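Local atomic coordinates of Sel1 repeat family protein (Pseudomonas aeruginosa, PDB entry 6LCH), a protein that probably acts as an immunity protein that neutralises the type VI secretion effector PldB, using a helical scaffold of Sel1 repeats. Residues Y189-A201 and L238-I250. Residues are numbered along the deposited sequence; the frame is centred on the assembly and turned at random.
Sequences YYQVSVSQGGKSA and LEADPDLRFPNLI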
loop_
_atom_site.group_PDB
_atom_site.type_symbol
_atom_site.label_atom_id
_atom_site.label_comp_id
_atom_site.label_asym_id
_atom_site.label_seq_id
_atom_site.Cartn_x
_atom_site.Cartn_y
_atom_site.Cartn_z
ATOM N N TYR A 189 -8.594 -10.923 -7.467
ATOM C CA TYR A 189 -7.802 -9.739 -7.162
ATOM C C TYR A 189 -7.484 -9.618 -5.676
ATOM O O TYR A 189 -6.412 -9.121 -5.310
ATOM C CB TYR A 189 -8.528 -8.495 -7.661
ATOM C CG TYR A 189 -8.204 -8.185 -9.099
ATOM C CD1 TYR A 189 -9.202 -8.076 -10.056
ATOM C CD2 TYR A 189 -6.887 -8.026 -9.503
ATOM C CE1 TYR A 189 -8.892 -7.792 -11.377
ATOM C CE2 TYR A 189 -6.569 -7.749 -10.811
ATOM C CZ TYR A 189 -7.571 -7.628 -11.742
ATOM O OH TYR A 189 -7.234 -7.347 -13.040
ATOM N N TYR A 190 -8.407 -10.034 -4.805
ATOM C CA TYR A 190 -8.076 -10.110 -3.386
ATOM C C TYR A 190 -6.907 -11.059 -3.158
ATOM O O TYR A 190 -6.029 -10.791 -2.329
ATOM C CB TYR A 190 -9.286 -10.568 -2.573
ATOM C CG TYR A 190 -10.343 -9.513 -2.314
ATOM C CD1 TYR A 190 -10.051 -8.358 -1.595
ATOM C CD2 TYR A 190 -11.640 -9.687 -2.768
ATOM C CE1 TYR A 190 -11.030 -7.402 -1.349
ATOM C CE2 TYR A 190 -12.618 -8.741 -2.534
ATOM C CZ TYR A 190 -12.314 -7.605 -1.823
ATOM O OH TYR A 190 -13.303 -6.673 -1.599
ATOM N N GLN A 191 -6.877 -12.175 -3.892
ATOM C CA GLN A 191 -5.790 -13.134 -3.732
ATOM C C GLN A 191 -4.468 -12.549 -4.214
ATOM O O GLN A 191 -3.440 -12.680 -3.539
ATOM C CB GLN A 191 -6.109 -14.431 -4.477
ATOM C CG GLN A 191 -5.237 -15.601 -4.029
ATOM C CD GLN A 191 -5.286 -16.781 -4.978
ATOM O OE1 GLN A 191 -5.588 -16.631 -6.160
ATOM N NE2 GLN A 191 -4.982 -17.968 -4.461
ATOM N N VAL A 192 -4.477 -11.897 -5.381
ATOM C CA VAL A 192 -3.273 -11.224 -5.871
ATOM C C VAL A 192 -2.768 -10.227 -4.839
ATOM O O VAL A 192 -1.557 -10.103 -4.610
ATOM C CB VAL A 192 -3.555 -10.545 -7.224
ATOM C CG1 VAL A 192 -2.463 -9.535 -7.557
ATOM C CG2 VAL A 192 -3.683 -11.579 -8.323
ATOM N N SER A 193 -3.690 -9.516 -4.188
ATOM C CA SER A 193 -3.318 -8.597 -3.118
ATOM C C SER A 193 -2.567 -9.320 -2.007
ATOM O O SER A 193 -1.560 -8.814 -1.499
ATOM C CB SER A 193 -4.571 -7.915 -2.570
ATOM O OG SER A 193 -4.244 -6.954 -1.583
ATOM N N VAL A 194 -3.034 -10.512 -1.628
ATOM C CA VAL A 194 -2.354 -11.288 -0.594
ATOM C C VAL A 194 -0.932 -11.619 -1.024
ATOM O O VAL A 194 0.027 -11.410 -0.271
ATOM C CB VAL A 194 -3.151 -12.564 -0.268
ATOM C CG1 VAL A 194 -2.418 -13.385 0.782
ATOM C CG2 VAL A 194 -4.546 -12.210 0.199
ATOM N N SER A 195 -0.772 -12.139 -2.243
ATOM C CA SER A 195 0.552 -12.499 -2.742
ATOM C C SER A 195 1.501 -11.311 -2.820
ATOM O O SER A 195 2.712 -11.519 -2.965
ATOM C CB SER A 195 0.438 -13.156 -4.120
ATOM O OG SER A 195 -0.058 -12.250 -5.093
ATOM N N GLN A 196 0.993 -10.083 -2.721
ATOM C CA GLN A 196 1.811 -8.879 -2.723
ATOM C C GLN A 196 2.011 -8.301 -1.328
ATOM O O GLN A 196 2.492 -7.170 -1.203
ATOM C CB GLN A 196 1.190 -7.817 -3.632
ATOM C CG GLN A 196 1.088 -8.209 -5.091
ATOM C CD GLN A 196 0.089 -7.350 -5.830
ATOM O OE1 GLN A 196 -0.759 -6.706 -5.214
ATOM N NE2 GLN A 196 0.180 -7.334 -7.155
ATOM N N GLY A 197 1.671 -9.048 -0.282
ATOM C CA GLY A 197 1.770 -8.536 1.067
ATOM C C GLY A 197 0.508 -7.900 1.595
ATOM O O GLY A 197 0.567 -7.172 2.593
ATOM N N GLY A 198 -0.632 -8.145 0.960
ATOM C CA GLY A 198 -1.881 -7.564 1.404
ATOM C C GLY A 198 -2.379 -8.134 2.714
ATOM O O GLY A 198 -2.823 -9.284 2.770
ATOM N N LYS A 199 -2.287 -7.323 3.772
ATOM C CA LYS A 199 -2.792 -7.702 5.089
ATOM C C LYS A 199 -4.314 -7.774 5.099
ATOM O O LYS A 199 -4.896 -8.788 5.498
ATOM C CB LYS A 199 -2.291 -6.698 6.128
ATOM C CG LYS A 199 -2.965 -6.763 7.471
ATOM C CD LYS A 199 -1.988 -7.009 8.590
ATOM C CE LYS A 199 -1.121 -5.804 8.912
ATOM N NZ LYS A 199 -1.841 -4.783 9.701
ATOM N N SER A 200 -4.973 -6.702 4.656
ATOM C CA SER A 200 -6.429 -6.648 4.701
ATOM C C SER A 200 -7.059 -7.709 3.808
ATOM O O SER A 200 -8.136 -8.225 4.127
ATOM C CB SER A 200 -6.908 -5.255 4.303
ATOM O OG SER A 200 -8.262 -5.057 4.667
ATOM N N ALA A 201 -6.405 -8.054 2.695
ATOM C CA ALA A 201 -6.960 -9.074 1.812
ATOM C C ALA A 201 -6.814 -10.468 2.405
ATOM O O ALA A 201 -7.684 -11.322 2.196
ATOM C CB ALA A 201 -6.294 -9.011 0.439
ATOM N N LEU A 238 2.120 -11.636 7.972
ATOM C CA LEU A 238 2.346 -10.263 7.527
ATOM C C LEU A 238 2.166 -9.273 8.667
ATOM O O LEU A 238 2.757 -8.188 8.647
ATOM C CB LEU A 238 1.396 -9.904 6.388
ATOM C CG LEU A 238 1.659 -10.464 4.998
ATOM C CD1 LEU A 238 0.392 -10.377 4.172
ATOM C CD2 LEU A 238 2.785 -9.703 4.326
ATOM N N GLU A 239 1.343 -9.622 9.654
ATOM C CA GLU A 239 1.177 -8.776 10.826
ATOM C C GLU A 239 2.454 -8.692 11.653
ATOM O O GLU A 239 2.749 -7.643 12.232
ATOM C CB GLU A 239 0.020 -9.308 11.653
ATOM C CG GLU A 239 -0.253 -8.590 12.923
ATOM C CD GLU A 239 -1.731 -8.679 13.245
ATOM O OE1 GLU A 239 -2.552 -8.522 12.334
ATOM O OE2 GLU A 239 -2.104 -8.971 14.392
ATOM N N ALA A 240 3.237 -9.765 11.709
ATOM C CA ALA A 240 4.530 -9.638 12.370
ATOM C C ALA A 240 5.584 -9.061 11.428
ATOM O O ALA A 240 6.446 -8.289 11.863
ATOM C CB ALA A 240 4.974 -10.987 12.933
ATOM N N ASP A 241 5.519 -9.386 10.137
ATOM C CA ASP A 241 6.477 -8.861 9.160
ATOM C C ASP A 241 5.749 -8.392 7.905
ATOM O O ASP A 241 5.499 -9.175 6.980
ATOM C CB ASP A 241 7.542 -9.904 8.821
ATOM C CG ASP A 241 8.767 -9.301 8.155
ATOM O OD1 ASP A 241 8.633 -8.286 7.435
ATOM O OD2 ASP A 241 9.871 -9.849 8.347
ATOM N N PRO A 242 5.431 -7.096 7.822
ATOM C CA PRO A 242 4.689 -6.588 6.654
ATOM C C PRO A 242 5.466 -6.642 5.352
ATOM O O PRO A 242 4.888 -6.340 4.300
ATOM C CB PRO A 242 4.378 -5.137 7.044
ATOM C CG PRO A 242 5.448 -4.773 8.013
ATOM C CD PRO A 242 5.744 -6.028 8.788
ATOM N N ASP A 243 6.742 -7.013 5.379
ATOM C CA ASP A 243 7.574 -6.987 4.185
ATOM C C ASP A 243 7.611 -8.313 3.448
ATOM O O ASP A 243 8.160 -8.375 2.342
ATOM C CB ASP A 243 8.997 -6.563 4.548
ATOM C CG ASP A 243 9.137 -5.062 4.650
ATOM O OD1 ASP A 243 9.219 -4.406 3.590
ATOM O OD2 ASP A 243 9.150 -4.538 5.781
ATOM N N LEU A 244 7.045 -9.366 4.021
ATOM C CA LEU A 244 7.025 -10.651 3.351
ATOM C C LEU A 244 6.097 -10.611 2.153
ATOM O O LEU A 244 5.170 -9.800 2.067
ATOM C CB LEU A 244 6.528 -11.733 4.290
ATOM C CG LEU A 244 7.386 -11.927 5.511
ATOM C CD1 LEU A 244 6.409 -12.167 6.598
ATOM C CD2 LEU A 244 8.266 -13.147 5.308
ATOM N N ARG A 245 6.333 -11.542 1.242
ATOM C CA ARG A 245 5.509 -11.743 0.071
ATOM C C ARG A 245 5.181 -13.225 -0.019
ATOM O O ARG A 245 5.651 -14.036 0.786
ATOM C CB ARG A 245 6.219 -11.220 -1.183
ATOM C CG ARG A 245 6.501 -9.721 -1.125
ATOM C CD ARG A 245 5.205 -8.941 -0.914
ATOM N NE ARG A 245 5.412 -7.501 -0.763
ATOM C CZ ARG A 245 5.261 -6.831 0.378
ATOM N NH1 ARG A 245 4.907 -7.462 1.487
ATOM N NH2 ARG A 245 5.468 -5.521 0.411
ATOM N N PHE A 246 4.343 -13.582 -0.989
ATOM C CA PHE A 246 3.850 -14.952 -1.139
ATOM C C PHE A 246 3.744 -15.262 -2.624
ATOM O O PHE A 246 2.648 -15.309 -3.195
ATOM C CB PHE A 246 2.515 -15.124 -0.412
ATOM C CG PHE A 246 2.595 -14.823 1.058
ATOM C CD1 PHE A 246 2.404 -13.534 1.530
ATOM C CD2 PHE A 246 2.896 -15.824 1.965
ATOM C CE1 PHE A 246 2.500 -13.252 2.873
ATOM C CE2 PHE A 246 2.991 -15.550 3.313
ATOM C CZ PHE A 246 2.793 -14.265 3.771
ATOM N N PRO A 247 4.883 -15.481 -3.287
ATOM C CA PRO A 247 4.879 -15.602 -4.754
ATOM C C PRO A 247 4.316 -16.915 -5.276
ATOM O O PRO A 247 4.123 -17.036 -6.492
ATOM C CB PRO A 247 6.366 -15.457 -5.125
ATOM C CG PRO A 247 7.062 -15.002 -3.863
ATOM C CD PRO A 247 6.246 -15.537 -2.737
ATOM N N ASN A 248 4.051 -17.894 -4.415
ATOM C CA ASN A 248 3.481 -19.164 -4.840
ATOM C C ASN A 248 2.017 -19.312 -4.453
ATOM O O ASN A 248 1.414 -20.345 -4.759
ATOM C CB ASN A 248 4.293 -20.328 -4.257
ATOM C CG ASN A 248 5.711 -20.379 -4.804
ATOM O OD1 ASN A 248 5.952 -20.913 -5.888
ATOM N ND2 ASN A 248 6.656 -19.823 -4.052
ATOM N N LEU A 249 1.430 -18.299 -3.811
ATOM C CA LEU A 249 0.075 -18.408 -3.272
ATOM C C LEU A 249 -0.940 -18.742 -4.359
ATOM O O LEU A 249 -1.799 -19.614 -4.177
ATOM C CB LEU A 249 -0.300 -17.101 -2.569
ATOM C CG LEU A 249 -1.353 -17.051 -1.455
ATOM C CD1 LEU A 249 -2.376 -15.986 -1.782
ATOM C CD2 LEU A 249 -2.030 -18.394 -1.200
ATOM N N ILE A 250 -0.862 -18.049 -5.497
ATOM C CA ILE A 250 -1.834 -18.263 -6.566
ATOM C C ILE A 250 -1.781 -19.706 -7.050
ATOM O O ILE A 250 -2.816 -20.363 -7.220
ATOM C CB ILE A 250 -1.595 -17.273 -7.719
ATOM C CG1 ILE A 250 -2.254 -15.924 -7.425
ATOM C CG2 ILE A 250 -2.129 -17.833 -9.025
ATOM C CD1 ILE A 250 -1.472 -15.052 -6.480
#
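R245 lays its guanidinium over the end of helix 183-195. The R245 NE to Q196 O distance is 3.0 Å, but the N-H points too poorly for a hydrogen bond, so Q196 O merely rests over one face, offset toward the rim. D243 O sits over the opposite face, and P242 O lies at the edge, taking a nearly straight bond from R245 NH1 (3.0 Å, 164°). A bend at chi2 (-57°) folds the chain back toward its own turn, where this bond helps fix the rotation of the group. Beside it, F246 N donates to S195 O (3.3 Å), approaching from above the carbonyl plane and not along a lone pair. The F246 ring has L238 CG at its edge, while its CD1 comes obliquely to V194 O, and I234 of helix 225-240 packs against the F246 side chain. L249 points its CD1 into the angle between V194 CG1 and Q191 CG, 3.7 Å from each. Q191 is extended, CG anti to the backbone N (chi1 -163°), which carries its amide past L249 to I250; there NE2 is hydrogen-bonded to Y253 O. I250 folds CD1 onto S195, 3.4 Å from S195 OG, and that hydroxyl donates a hydrogen bond back to V192 O. At the other end, the two L238 methyls lie together on one side of the G197 backbone, CD1 against its C and CD2 against its CA (both 3.6 Å). G197, with positive phi, is the C' residue of a Schellman motif that ends helix 183-195, its N bonded to V194 O and G198 N to S193 O. The loop after helix 225-240 thus packs along a Schellman-capped helix end and the tight turn into helix 199-208, consistent with the alpha-solenoid stacking of a Sel1-repeat protein.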